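Side-chain contact in multifunctional non-homologous end joining DNA repair protein LigD (Mycobacterium tuberculosis, PDB 2IRU), which probably repairs DNA double-strand breaks together with Ku by non-homologous end joining, its N-terminal domain here acting as the DNA polymerase: residues V147-L152 with P266-L271. Sequence-based numbering, arbitrary orientation.
Sequences VMMAQL and PALRQL
M149 reaches from the first turn of helix 149-164 to L268, and most of this small contact is the meeting of those two side chains. The sulfur does the touching: M149 SD lies 3.2 Å from L268 CD2, a separation short enough to be doubtful, and 3.8 Å from L268 CB. Behind it, M149 CG rests 3.7 Å from that same L268 CB, so the thioether runs across the leucine, the two side chains crossing at about a right angle. The methionine's torsions sit away from the staggered values, chi1 at -116° and chi2 at -32°, which may reflect strain or an uncertain placement of the side chain. On the leucine, chi1 brings CG beside the carbonyl carbon, and chi2 (86°) then swings CD2 to the sulfur. The terminal methyl adds less, M149 CE standing 4.1 Å from L268 CD2.

In the LigD primase-polymerase domain, this joins the start of a helix to the loop that leads from helix 260-263 into strand 271-272. L268 also packs on T174 of strand 171-174, and its side chain comes near L180, which by similarity belongs to the substrate-binding site for polymerase activity; Q270 OE1 accepts a hydrogen bond from the backbone N of G176 in that same predicted site.

Toward solvent the fit slackens. The exposed P266 has its CB directed away from the helix and offers its carbonyl instead, P266 O making only a loose approach to M149 CB at 4.0 Å.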
loop_
_atom_site.group_PDB
_atom_site.type_symbol
_atom_site.label_atom_id
_atom_site.label_comp_id
_atom_site.label_asym_id
_atom_site.label_seq_id
_atom_site.Cartn_x
_atom_site.Cartn_y
_atom_site.Cartn_z
ATOM N N VAL A 147 -16.149 10.181 -13.612
ATOM C CA VAL A 147 -16.715 9.175 -12.715
ATOM C C VAL A 147 -16.899 9.737 -11.293
ATOM O O VAL A 147 -15.929 10.199 -10.674
ATOM C CB VAL A 147 -15.836 7.887 -12.670
ATOM C CG1 VAL A 147 -16.421 6.891 -11.703
ATOM C CG2 VAL A 147 -15.710 7.252 -14.057
ATOM N N MET A 148 -18.137 9.677 -10.788
ATOM C CA MET A 148 -18.487 10.151 -9.437
ATOM C C MET A 148 -18.254 9.076 -8.358
ATOM O O MET A 148 -18.050 7.890 -8.677
ATOM C CB MET A 148 -19.948 10.633 -9.392
ATOM C CG MET A 148 -20.329 11.689 -10.451
ATOM S SD MET A 148 -19.628 13.340 -10.167
ATOM C CE MET A 148 -20.177 14.215 -11.634
ATOM N N MET A 149 -18.294 9.495 -7.089
ATOM C CA MET A 149 -18.154 8.581 -5.949
ATOM C C MET A 149 -19.114 7.406 -5.989
ATOM O O MET A 149 -18.686 6.271 -5.875
ATOM C CB MET A 149 -18.321 9.309 -4.612
ATOM C CG MET A 149 -17.095 9.333 -3.683
ATOM S SD MET A 149 -15.927 7.944 -3.685
ATOM C CE MET A 149 -14.600 8.773 -4.581
ATOM N N ALA A 150 -20.411 7.670 -6.150
ATOM C CA ALA A 150 -21.399 6.576 -6.176
ATOM C C ALA A 150 -21.038 5.485 -7.200
ATOM O O ALA A 150 -21.238 4.300 -6.933
ATOM C CB ALA A 150 -22.815 7.103 -6.414
ATOM N N GLN A 151 -20.510 5.883 -8.361
ATOM C CA GLN A 151 -20.084 4.891 -9.367
ATOM C C GLN A 151 -18.880 4.073 -8.879
ATOM O O GLN A 151 -18.878 2.851 -9.002
ATOM C CB GLN A 151 -19.798 5.524 -10.748
ATOM C CG GLN A 151 -19.373 4.474 -11.816
ATOM C CD GLN A 151 -18.965 5.057 -13.183
ATOM O OE1 GLN A 151 -19.325 6.180 -13.531
ATOM N NE2 GLN A 151 -18.208 4.274 -13.960
ATOM N N LEU A 152 -17.866 4.755 -8.348
ATOM C CA LEU A 152 -16.656 4.103 -7.840
ATOM C C LEU A 152 -16.999 3.146 -6.683
ATOM O O LEU A 152 -16.480 2.025 -6.597
ATOM C CB LEU A 152 -15.616 5.156 -7.425
ATOM C CG LEU A 152 -14.275 4.728 -6.795
ATOM C CD1 LEU A 152 -13.437 3.939 -7.768
ATOM C CD2 LEU A 152 -13.497 5.943 -6.325
ATOM N N PRO A 266 -21.449 10.289 -0.400
ATOM C CA PRO A 266 -21.182 11.029 -1.641
ATOM C C PRO A 266 -20.068 12.069 -1.468
ATOM O O PRO A 266 -19.435 12.468 -2.450
ATOM C CB PRO A 266 -22.523 11.712 -1.946
ATOM C CG PRO A 266 -23.258 11.728 -0.654
ATOM C CD PRO A 266 -22.826 10.502 0.083
ATOM N N ALA A 267 -19.834 12.478 -0.222
ATOM C CA ALA A 267 -18.755 13.398 0.126
ATOM C C ALA A 267 -17.473 12.659 0.492
ATOM O O ALA A 267 -16.594 13.253 1.120
ATOM C CB ALA A 267 -19.167 14.287 1.291
ATOM N N LEU A 268 -17.374 11.376 0.135
ATOM C CA LEU A 268 -16.158 10.612 0.422
ATOM C C LEU A 268 -14.931 11.345 -0.112
ATOM O O LEU A 268 -14.902 11.840 -1.242
ATOM C CB LEU A 268 -16.208 9.170 -0.113
ATOM C CG LEU A 268 -14.983 8.274 0.207
ATOM C CD1 LEU A 268 -15.091 7.590 1.557
ATOM C CD2 LEU A 268 -14.787 7.212 -0.833
ATOM N N ARG A 269 -13.920 11.438 0.737
ATOM C CA ARG A 269 -12.685 12.070 0.349
ATOM C C ARG A 269 -11.518 11.328 0.963
ATOM O O ARG A 269 -11.700 10.466 1.826
ATOM C CB ARG A 269 -12.661 13.513 0.821
ATOM C CG ARG A 269 -12.895 13.646 2.300
ATOM C CD ARG A 269 -12.598 15.049 2.765
ATOM N NE ARG A 269 -12.840 15.191 4.194
ATOM C CZ ARG A 269 -12.016 14.791 5.162
ATOM N NH1 ARG A 269 -10.840 14.183 4.893
ATOM N NH2 ARG A 269 -12.386 14.999 6.426
ATOM N N GLN A 270 -10.320 11.687 0.517
ATOM C CA GLN A 270 -9.096 11.105 1.077
ATOM C C GLN A 270 -8.893 11.637 2.504
ATOM O O GLN A 270 -9.290 12.783 2.799
ATOM C CB GLN A 270 -7.905 11.489 0.205
ATOM C CG GLN A 270 -8.061 11.077 -1.253
ATOM C CD GLN A 270 -8.212 9.567 -1.420
ATOM O OE1 GLN A 270 -7.700 8.773 -0.614
ATOM N NE2 GLN A 270 -8.920 9.167 -2.484
ATOM N N LEU A 271 -8.269 10.833 3.365
ATOM C CA LEU A 271 -8.053 11.246 4.749
ATOM C C LEU A 271 -6.628 11.713 5.003
ATOM O O LEU A 271 -5.692 11.221 4.378
ATOM C CB LEU A 271 -8.404 10.114 5.719
ATOM C CG LEU A 271 -9.823 9.557 5.673
ATOM C CD1 LEU A 271 -9.898 8.368 6.598
ATOM C CD2 LEU A 271 -10.884 10.606 6.037
#